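Local coordinates for protein triphenylmethane reductase (Citrobacter sp., PDB 2JL1) that binds NADP and reduces triphenylmethane dyes, an activity of interest for bioremediation, at residues 155-166 / 220-231; 102-110 / 121-129. All blocks are in the same frame, centred on the assembly; numbering follows the deposited sequence.

Contact 1. Residues 155-166 / 220-231; sequences STESGAIVTNAG and KVVHQPVSFEEE. Unlike the reference sequence in segment 155-166: Thr-156 (reference Ile).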
loop_
_atom_site.group_PDB
_atom_site.type_symbol
_atom_site.label_atom_id
_atom_site.label_comp_id
_atom_site.label_asym_id
_atom_site.label_seq_id
_atom_site.Cartn_x
_atom_site.Cartn_y
_atom_site.Cartn_z
ATOM N N SER A 155 15.570 -17.758 -31.748
ATOM C CA SER A 155 15.984 -19.016 -31.117
ATOM C C SER A 155 15.941 -20.191 -32.091
ATOM O O SER A 155 16.808 -21.064 -32.048
ATOM C CB SER A 155 15.154 -19.299 -29.854
ATOM O OG SER A 155 15.556 -18.418 -28.806
ATOM N N THR A 156 14.938 -20.217 -32.965
ATOM C CA THR A 156 14.883 -21.222 -34.027
ATOM C C THR A 156 16.133 -21.104 -34.903
ATOM O O THR A 156 16.709 -22.117 -35.301
ATOM C CB THR A 156 13.594 -21.108 -34.875
ATOM O OG1 THR A 156 12.438 -21.358 -34.055
ATOM C CG2 THR A 156 13.612 -22.085 -36.063
ATOM N N GLU A 157 16.575 -19.871 -35.157
ATOM C CA GLU A 157 17.736 -19.617 -36.014
ATOM C C GLU A 157 19.023 -20.094 -35.347
ATOM O O GLU A 157 19.814 -20.806 -35.960
ATOM C CB GLU A 157 17.850 -18.120 -36.367
ATOM C CG GLU A 157 16.738 -17.580 -37.299
ATOM C CD GLU A 157 16.674 -16.029 -37.352
ATOM O OE1 GLU A 157 17.696 -15.357 -37.051
ATOM O OE2 GLU A 157 15.594 -15.481 -37.700
ATOM N N SER A 158 19.208 -19.714 -34.084
ATOM C CA SER A 158 20.438 -20.001 -33.355
ATOM C C SER A 158 20.533 -21.427 -32.837
ATOM O O SER A 158 21.629 -21.901 -32.538
ATOM C CB SER A 158 20.604 -19.014 -32.191
ATOM O OG SER A 158 19.729 -19.318 -31.101
ATOM N N GLY A 159 19.390 -22.104 -32.725
ATOM C CA GLY A 159 19.309 -23.403 -32.058
ATOM C C GLY A 159 19.357 -23.391 -30.531
ATOM O O GLY A 159 19.625 -24.424 -29.917
ATOM N N ALA A 160 19.086 -22.233 -29.917
ATOM C CA ALA A 160 19.145 -22.086 -28.458
ATOM C C ALA A 160 18.223 -21.007 -27.907
ATOM O O ALA A 160 18.133 -19.916 -28.458
ATOM C CB ALA A 160 20.554 -21.795 -27.996
ATOM N N ILE A 161 17.559 -21.330 -26.804
ATOM C CA ILE A 161 16.924 -20.335 -25.943
ATOM C C ILE A 161 17.896 -20.135 -24.785
ATOM O O ILE A 161 18.205 -21.094 -24.081
ATOM C CB ILE A 161 15.576 -20.837 -25.373
ATOM C CG1 ILE A 161 14.564 -21.075 -26.498
ATOM C CG2 ILE A 161 15.016 -19.844 -24.368
ATOM C CD1 ILE A 161 13.246 -21.765 -26.022
ATOM N N VAL A 162 18.387 -18.903 -24.612
ATOM C CA VAL A 162 19.387 -18.580 -23.587
ATOM C C VAL A 162 18.716 -17.797 -22.445
ATOM O O VAL A 162 18.117 -16.727 -22.674
ATOM C CB VAL A 162 20.592 -17.775 -24.208
ATOM C CG1 VAL A 162 21.658 -17.450 -23.160
ATOM C CG2 VAL A 162 21.235 -18.553 -25.330
ATOM N N THR A 163 18.735 -18.361 -21.238
ATOM C CA THR A 163 18.147 -17.698 -20.065
ATOM C C THR A 163 18.991 -17.964 -18.848
ATOM O O THR A 163 19.737 -18.920 -18.819
ATOM C CB THR A 163 16.758 -18.298 -19.680
ATOM O OG1 THR A 163 16.955 -19.512 -18.948
ATOM C CG2 THR A 163 15.912 -18.582 -20.890
ATOM N N ASN A 164 18.816 -17.155 -17.810
ATOM C CA ASN A 164 19.354 -17.515 -16.499
ATOM C C ASN A 164 18.269 -18.004 -15.529
ATOM O O ASN A 164 18.409 -17.831 -14.321
ATOM C CB ASN A 164 20.146 -16.343 -15.887
ATOM C CG ASN A 164 19.354 -15.049 -15.860
ATOM O OD1 ASN A 164 18.785 -14.645 -16.870
ATOM N ND2 ASN A 164 19.320 -14.382 -14.706
ATOM N N ALA A 165 17.236 -18.673 -16.056
ATOM C CA ALA A 165 16.099 -19.155 -15.252
ATOM C C ALA A 165 16.284 -20.544 -14.657
ATOM O O ALA A 165 15.473 -20.982 -13.845
ATOM C CB ALA A 165 14.812 -19.136 -16.082
ATOM N N GLY A 166 17.341 -21.242 -15.050
ATOM C CA GLY A 166 17.519 -22.640 -14.684
ATOM C C GLY A 166 16.291 -23.482 -14.997
ATOM O O GLY A 166 15.718 -23.404 -16.104
ATOM N N LYS A 220 16.075 -28.430 -33.999
ATOM C CA LYS A 220 16.522 -28.713 -32.647
ATOM C C LYS A 220 16.907 -27.415 -31.970
ATOM O O LYS A 220 17.802 -26.710 -32.439
ATOM C CB LYS A 220 17.727 -29.661 -32.672
ATOM C CG LYS A 220 18.259 -30.074 -31.301
ATOM C CD LYS A 220 17.155 -30.704 -30.431
ATOM C CE LYS A 220 17.637 -30.968 -29.011
ATOM N NZ LYS A 220 16.512 -31.229 -28.055
ATOM N N VAL A 221 16.205 -27.091 -30.888
ATOM C CA VAL A 221 16.508 -25.901 -30.077
ATOM C C VAL A 221 16.737 -26.421 -28.645
ATOM O O VAL A 221 15.912 -27.165 -28.133
ATOM C CB VAL A 221 15.327 -24.871 -30.106
ATOM C CG1 VAL A 221 15.601 -23.663 -29.178
ATOM C CG2 VAL A 221 15.028 -24.408 -31.515
ATOM N N VAL A 222 17.858 -26.055 -28.022
ATOM C CA VAL A 222 18.105 -26.400 -26.618
ATOM C C VAL A 222 17.882 -25.180 -25.715
ATOM O O VAL A 222 17.945 -24.036 -26.168
ATOM C CB VAL A 222 19.540 -26.990 -26.372
ATOM C CG1 VAL A 222 19.789 -28.226 -27.240
ATOM C CG2 VAL A 222 20.612 -25.963 -26.619
ATOM N N HIS A 223 17.577 -25.416 -24.446
ATOM C CA HIS A 223 17.658 -24.353 -23.468
ATOM C C HIS A 223 19.096 -24.335 -22.962
ATOM O O HIS A 223 19.580 -25.335 -22.455
ATOM C CB HIS A 223 16.689 -24.600 -22.329
ATOM C CG HIS A 223 16.809 -23.620 -21.198
ATOM N ND1 HIS A 223 16.655 -23.995 -19.880
ATOM C CD2 HIS A 223 17.084 -22.297 -21.183
ATOM C CE1 HIS A 223 16.820 -22.941 -19.102
ATOM N NE2 HIS A 223 17.076 -21.898 -19.868
ATOM N N GLN A 224 19.752 -23.187 -23.105
ATOM C CA GLN A 224 21.141 -22.979 -22.724
ATOM C C GLN A 224 21.157 -22.084 -21.486
ATOM O O GLN A 224 20.880 -20.896 -21.578
ATOM C CB GLN A 224 21.898 -22.322 -23.897
ATOM C CG GLN A 224 23.397 -22.156 -23.713
ATOM C CD GLN A 224 24.053 -21.427 -24.894
ATOM O OE1 GLN A 224 23.726 -21.681 -26.058
ATOM N NE2 GLN A 224 24.984 -20.513 -24.590
ATOM N N PRO A 225 21.482 -22.670 -20.312
ATOM C CA PRO A 225 21.376 -21.967 -19.036
ATOM C C PRO A 225 22.663 -21.181 -18.793
ATOM O O PRO A 225 23.760 -21.704 -19.015
ATOM C CB PRO A 225 21.206 -23.124 -18.037
ATOM C CG PRO A 225 22.096 -24.244 -18.649
ATOM C CD PRO A 225 22.012 -24.048 -20.149
ATOM N N VAL A 226 22.540 -19.912 -18.430
ATOM C CA VAL A 226 23.731 -19.077 -18.174
ATOM C C VAL A 226 23.543 -18.330 -16.870
ATOM O O VAL A 226 22.475 -18.398 -16.285
ATOM C CB VAL A 226 24.030 -18.063 -19.330
ATOM C CG1 VAL A 226 24.398 -18.796 -20.628
ATOM C CG2 VAL A 226 22.861 -17.121 -19.554
ATOM N N SER A 227 24.581 -17.618 -16.422
ATOM C CA SER A 227 24.471 -16.754 -15.257
ATOM C C SER A 227 23.681 -15.468 -15.551
ATOM O O SER A 227 23.501 -15.086 -16.707
ATOM C CB SER A 227 25.869 -16.414 -14.721
ATOM O OG SER A 227 26.546 -15.462 -15.535
ATOM N N PHE A 228 23.213 -14.814 -14.492
ATOM C CA PHE A 228 22.682 -13.465 -14.565
ATOM C C PHE A 228 23.541 -12.526 -15.432
ATOM O O PHE A 228 23.030 -11.858 -16.342
ATOM C CB PHE A 228 22.554 -12.893 -13.159
ATOM C CG PHE A 228 21.893 -11.537 -13.102
ATOM C CD1 PHE A 228 20.513 -11.429 -12.960
ATOM C CD2 PHE A 228 22.652 -10.370 -13.153
ATOM C CE1 PHE A 228 19.893 -10.176 -12.889
ATOM C CE2 PHE A 228 22.033 -9.114 -13.092
ATOM C CZ PHE A 228 20.651 -9.025 -12.961
ATOM N N GLU A 229 24.834 -12.471 -15.147
ATOM C CA GLU A 229 25.722 -11.535 -15.846
ATOM C C GLU A 229 25.973 -12.002 -17.289
ATOM O O GLU A 229 26.035 -11.188 -18.208
ATOM C CB GLU A 229 27.035 -11.323 -15.063
ATOM C CG GLU A 229 27.536 -9.853 -14.964
ATOM C CD GLU A 229 26.546 -8.872 -14.283
ATOM O OE1 GLU A 229 26.071 -7.954 -14.986
ATOM O OE2 GLU A 229 26.243 -8.998 -13.061
ATOM N N GLU A 230 26.067 -13.310 -17.499
ATOM C CA GLU A 230 26.139 -13.829 -18.860
ATOM C C GLU A 230 24.865 -13.506 -19.661
ATOM O O GLU A 230 24.947 -13.149 -20.831
ATOM C CB GLU A 230 26.416 -15.319 -18.856
ATOM C CG GLU A 230 27.847 -15.678 -18.445
ATOM C CD GLU A 230 28.035 -17.165 -18.240
ATOM O OE1 GLU A 230 27.116 -17.840 -17.717
ATOM O OE2 GLU A 230 29.114 -17.666 -18.605
ATOM N N GLU A 231 23.700 -13.610 -19.026
ATOM C CA GLU A 231 22.436 -13.244 -19.682
ATOM C C GLU A 231 22.402 -11.776 -20.121
ATOM O O GLU A 231 22.154 -11.491 -21.296
ATOM C CB GLU A 231 21.225 -13.557 -18.796
ATOM C CG GLU A 231 19.862 -13.312 -19.492
ATOM C CD GLU A 231 19.579 -14.286 -20.643
ATOM O OE1 GLU A 231 20.193 -15.377 -20.701
ATOM O OE2 GLU A 231 18.736 -13.952 -21.491
HETATM O O HOH W 1 20.535 -26.635 -30.817
HETATM O O HOH W 2 20.696 -20.507 -15.335
#
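Thr-163 and His-223 meet across a parallel strand pair through OG1 and NE2, 2.6 Å apart in a hydrogen bond whose donor the geometry leaves open. The hydroxyl lies in the plane of the imidazole, at its edge, and the two side chains cross at about a right angle. With chi1 at 80°, OG1 sits between the backbone N and carbonyl carbon of Thr-163, where it also accepts from Ala-165 N at 3.0 Å, closing an ST turn. Around this pair runs the backbone ladder of strands 160-163 and 222-225, a separate two-stranded parallel sheet: Ile-161 N donates to Val-222 O and Gln-224 N to Ile-161 O, both at 2.8 Å, the latter bond nearly straight at 173°. The rung from Thr-163 N to Gln-224 O is weak, and Val-226 N to Thr-163 O continues the pattern. On the sheet face carrying Ala-160 and Val-162, Val-162 CG1 rests 3.8 Å from Val-226 CG2. Further out, Asn-164 lies beside Phe-228, its amide turned 79° from the ring, and ND2 donates to Ala-249 O of helix 242-256. Helix 206-217 packs on Ile-161 through Leu-209 and Leu-213, and its Asp-207 OD1 is hydrogen-bonded to His-223 ND1, fixing the imidazole from its other nitrogen. Asp-207 could polarise the imidazole and raise its basicity, while Asn-164 OD1, buried with no polar partner in the model, probably carries a desolvation cost.

Contact 2. Residues 102-110 / 121-129; sequences IAYTGYAFA and HLATEYAIR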
loop_
_atom_site.group_PDB
_atom_site.type_symbol
_atom_site.label_atom_id
_atom_site.label_comp_id
_atom_site.label_asym_id
_atom_site.label_seq_id
_atom_site.Cartn_x
_atom_site.Cartn_y
_atom_site.Cartn_z
ATOM N N ILE A 102 -14.768 -1.453 -8.469
ATOM C CA ILE A 102 -13.438 -1.337 -9.037
ATOM C C ILE A 102 -12.728 -2.702 -9.153
ATOM O O ILE A 102 -12.583 -3.416 -8.161
ATOM C CB ILE A 102 -12.583 -0.315 -8.253
ATOM C CG1 ILE A 102 -11.211 -0.132 -8.893
ATOM C CG2 ILE A 102 -12.429 -0.730 -6.791
ATOM C CD1 ILE A 102 -10.697 1.302 -8.763
ATOM N N ALA A 103 -12.290 -3.045 -10.365
ATOM C CA ALA A 103 -11.389 -4.193 -10.595
ATOM C C ALA A 103 -9.992 -3.653 -10.874
ATOM O O ALA A 103 -9.859 -2.687 -11.634
ATOM C CB ALA A 103 -11.857 -5.037 -11.785
ATOM N N TYR A 104 -8.970 -4.302 -10.307
ATOM C CA TYR A 104 -7.587 -3.865 -10.423
ATOM C C TYR A 104 -6.670 -5.042 -10.853
ATOM O O TYR A 104 -6.715 -6.121 -10.261
ATOM C CB TYR A 104 -7.099 -3.260 -9.088
ATOM C CG TYR A 104 -5.604 -2.956 -9.101
ATOM C CD1 TYR A 104 -5.069 -1.998 -9.979
ATOM C CD2 TYR A 104 -4.728 -3.672 -8.296
ATOM C CE1 TYR A 104 -3.697 -1.743 -10.025
ATOM C CE2 TYR A 104 -3.344 -3.426 -8.339
ATOM C CZ TYR A 104 -2.849 -2.475 -9.205
ATOM O OH TYR A 104 -1.507 -2.251 -9.251
ATOM N N THR A 105 -5.859 -4.825 -11.889
ATOM C CA THR A 105 -4.903 -5.823 -12.363
ATOM C C THR A 105 -3.644 -5.778 -11.498
ATOM O O THR A 105 -2.732 -4.940 -11.720
ATOM C CB THR A 105 -4.500 -5.602 -13.848
ATOM O OG1 THR A 105 -3.929 -4.306 -13.996
ATOM C CG2 THR A 105 -5.727 -5.747 -14.767
ATOM N N GLY A 106 -3.598 -6.693 -10.539
ATOM C CA GLY A 106 -2.493 -6.803 -9.577
ATOM C C GLY A 106 -1.540 -7.888 -10.030
ATOM O O GLY A 106 -1.355 -8.102 -11.224
ATOM N N TYR A 107 -0.910 -8.550 -9.076
ATOM C CA TYR A 107 0.141 -9.515 -9.386
ATOM C C TYR A 107 -0.079 -10.697 -8.447
ATOM O O TYR A 107 -0.249 -10.506 -7.240
ATOM C CB TYR A 107 1.509 -8.850 -9.217
ATOM C CG TYR A 107 2.703 -9.731 -9.494
ATOM C CD1 TYR A 107 2.864 -10.350 -10.743
ATOM C CD2 TYR A 107 3.684 -9.927 -8.520
ATOM C CE1 TYR A 107 3.974 -11.175 -11.020
ATOM C CE2 TYR A 107 4.811 -10.750 -8.782
ATOM C CZ TYR A 107 4.943 -11.364 -10.043
ATOM O OH TYR A 107 6.031 -12.182 -10.326
ATOM N N ALA A 108 -0.155 -11.901 -9.022
ATOM C CA ALA A 108 -0.489 -13.109 -8.282
ATOM C C ALA A 108 0.563 -13.380 -7.236
ATOM O O ALA A 108 1.769 -13.171 -7.463
ATOM C CB ALA A 108 -0.608 -14.302 -9.227
ATOM N N PHE A 109 0.105 -13.847 -6.093
ATOM C CA PHE A 109 0.973 -14.218 -4.983
ATOM C C PHE A 109 1.933 -13.105 -4.569
ATOM O O PHE A 109 3.063 -13.379 -4.145
ATOM C CB PHE A 109 1.689 -15.534 -5.284
ATOM C CG PHE A 109 0.739 -16.643 -5.651
ATOM C CD1 PHE A 109 -0.147 -17.158 -4.704
ATOM C CD2 PHE A 109 0.697 -17.125 -6.934
ATOM C CE1 PHE A 109 -1.045 -18.183 -5.040
ATOM C CE2 PHE A 109 -0.187 -18.149 -7.284
ATOM C CZ PHE A 109 -1.058 -18.675 -6.332
ATOM N N ALA A 110 1.469 -11.854 -4.664
ATOM C CA ALA A 110 2.351 -10.693 -4.445
ATOM C C ALA A 110 3.060 -10.738 -3.075
ATOM O O ALA A 110 4.245 -10.363 -2.963
ATOM C CB ALA A 110 1.558 -9.383 -4.602
ATOM N N HIS A 121 1.838 -3.243 -6.311
ATOM C CA HIS A 121 0.518 -3.856 -6.431
ATOM C C HIS A 121 -0.161 -3.995 -5.080
ATOM O O HIS A 121 -1.365 -3.726 -4.939
ATOM C CB HIS A 121 0.615 -5.193 -7.181
ATOM C CG HIS A 121 0.925 -5.021 -8.631
ATOM N ND1 HIS A 121 0.139 -4.253 -9.474
ATOM C CD2 HIS A 121 1.967 -5.452 -9.376
ATOM C CE1 HIS A 121 0.680 -4.242 -10.682
ATOM N NE2 HIS A 121 1.782 -4.973 -10.651
ATOM N N LEU A 122 0.617 -4.373 -4.068
ATOM C CA LEU A 122 0.056 -4.505 -2.697
ATOM C C LEU A 122 -0.331 -3.127 -2.112
ATOM O O LEU A 122 -1.395 -2.987 -1.484
ATOM C CB LEU A 122 1.034 -5.238 -1.790
ATOM C CG LEU A 122 1.133 -6.762 -2.023
ATOM C CD1 LEU A 122 2.511 -7.310 -1.566
ATOM C CD2 LEU A 122 -0.009 -7.491 -1.316
ATOM N N ALA A 123 0.505 -2.113 -2.352
ATOM C CA ALA A 123 0.198 -0.739 -1.922
ATOM C C ALA A 123 -1.105 -0.270 -2.573
ATOM O O ALA A 123 -1.955 0.366 -1.920
ATOM C CB ALA A 123 1.369 0.223 -2.261
ATOM N N THR A 124 -1.275 -0.605 -3.858
ATOM C CA THR A 124 -2.453 -0.192 -4.631
ATOM C C THR A 124 -3.714 -0.915 -4.160
ATOM O O THR A 124 -4.781 -0.295 -4.005
ATOM C CB THR A 124 -2.212 -0.394 -6.152
ATOM O OG1 THR A 124 -1.047 0.363 -6.515
ATOM C CG2 THR A 124 -3.435 0.090 -6.964
ATOM N N GLU A 125 -3.590 -2.214 -3.895
ATOM C CA GLU A 125 -4.695 -2.972 -3.288
ATOM C C GLU A 125 -5.160 -2.346 -1.955
ATOM O O GLU A 125 -6.359 -2.150 -1.746
ATOM C CB GLU A 125 -4.323 -4.440 -3.069
ATOM C CG GLU A 125 -4.410 -5.302 -4.346
ATOM C CD GLU A 125 -4.161 -6.791 -4.098
ATOM O OE1 GLU A 125 -4.215 -7.252 -2.917
ATOM O OE2 GLU A 125 -3.919 -7.506 -5.109
ATOM N N TYR A 126 -4.219 -2.051 -1.057
ATOM C CA TYR A 126 -4.557 -1.364 0.192
ATOM C C TYR A 126 -5.173 0.004 -0.010
ATOM O O TYR A 126 -6.094 0.374 0.732
ATOM C CB TYR A 126 -3.357 -1.291 1.143
ATOM C CG TYR A 126 -3.123 -2.575 1.854
ATOM C CD1 TYR A 126 -4.052 -3.044 2.804
ATOM C CD2 TYR A 126 -2.002 -3.348 1.592
ATOM C CE1 TYR A 126 -3.852 -4.246 3.467
ATOM C CE2 TYR A 126 -1.790 -4.548 2.267
ATOM C CZ TYR A 126 -2.727 -4.987 3.195
ATOM O OH TYR A 126 -2.534 -6.165 3.862
ATOM N N ALA A 127 -4.697 0.756 -1.007
ATOM C CA ALA A 127 -5.332 2.020 -1.377
ATOM C C ALA A 127 -6.804 1.838 -1.774
ATOM O O ALA A 127 -7.677 2.569 -1.316
ATOM C CB ALA A 127 -4.552 2.731 -2.503
ATOM N N ILE A 128 -7.075 0.853 -2.629
ATOM C CA ILE A 128 -8.454 0.564 -3.050
ATOM C C ILE A 128 -9.336 0.153 -1.862
ATOM O O ILE A 128 -10.521 0.532 -1.794
ATOM C CB ILE A 128 -8.488 -0.518 -4.166
ATOM C CG1 ILE A 128 -7.927 0.078 -5.456
ATOM C CG2 ILE A 128 -9.931 -1.082 -4.340
ATOM C CD1 ILE A 128 -7.462 -0.972 -6.552
ATOM N N ARG A 129 -8.764 -0.613 -0.933
ATOM C CA ARG A 129 -9.498 -0.981 0.286
ATOM C C ARG A 129 -9.972 0.239 1.104
ATOM O O ARG A 129 -11.085 0.215 1.629
ATOM C CB ARG A 129 -8.727 -1.983 1.147
ATOM C CG ARG A 129 -8.550 -3.359 0.491
ATOM C CD ARG A 129 -7.710 -4.282 1.371
ATOM N NE ARG A 129 -7.475 -5.599 0.771
ATOM C CZ ARG A 129 -8.303 -6.640 0.865
ATOM N NH1 ARG A 129 -9.460 -6.527 1.516
ATOM N NH2 ARG A 129 -7.973 -7.801 0.307
HETATM O O HOH W 3 -5.152 -7.249 -7.930
HETATM O O HOH W 4 -1.507 -7.930 -6.293
#
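Tyr-104 carries CG anti to the backbone N (chi1 172°), while His-121 places CG beside its own N (chi1 -70°); from strand and helix the two side chains thus converge, meeting nearly perpendicular. Tyr-104 OH and His-121 ND1 share a 2.6 Å hydrogen bond in which either could be the donor. The hydroxyl arrives at the imidazole edge, near its plane, and the rings meet rim to rim with planes 46° apart. One imidazole face lies against the backbone from Gly-106 C to Tyr-107 N. Thr-124 CG2 stands over a face of the Tyr-104 ring, 3.6 Å from the centroid, a CH-pi contact; Thr-124 OG1 bonds to Val-120 O and His-87 ND1. These groups join the first strand and the helix of a beta-alpha-beta unit, strand 101-107, helix 117-130 and strand 135-140, in the Rossmann-type sheet. Toward the strand's start, Ile-128 CD1 packs 3.4 Å from Tyr-104 CB, and Ile-128 CG2 meets Ile-102 CG2 at 3.5 Å. Buried Glu-125 OE2 is paired with Arg-139 in a salt bridge and accepts from two waters: one also donates to Tyr-104 O, while the other, 2.7 Å from OE2, accepts from Tyr-107 N. On the strand's other side, Thr-105 OG1 accepts a hydrogen bond from the backbone N of Ser-74, an NADP-binding residue.

Overall arrangement
From the N terminus the chain first lays down four strands of the Rossmann-type sheet, and contact 2 closes the earlier loop: 102-110 runs out along an inner strand, and after ten intervening residues 121-129 returns over it. Strand 135-140 then completes that unit. The chain next reaches 155-166, and contact 1 closes only when 220-231 arrives, 53 residues later, after strand 194-198 has joined the edge of the large sheet and helix 206-217 has formed. The contacts therefore stand in series, neither nested nor crossed. Their centres lie 33 Å apart, on opposite sides of the chain's centre: contact 2 between the large sheet and a helix covering it, in the part of the fold that holds NADP, contact 1 in the separate two-stranded sheet away from the annotated sites.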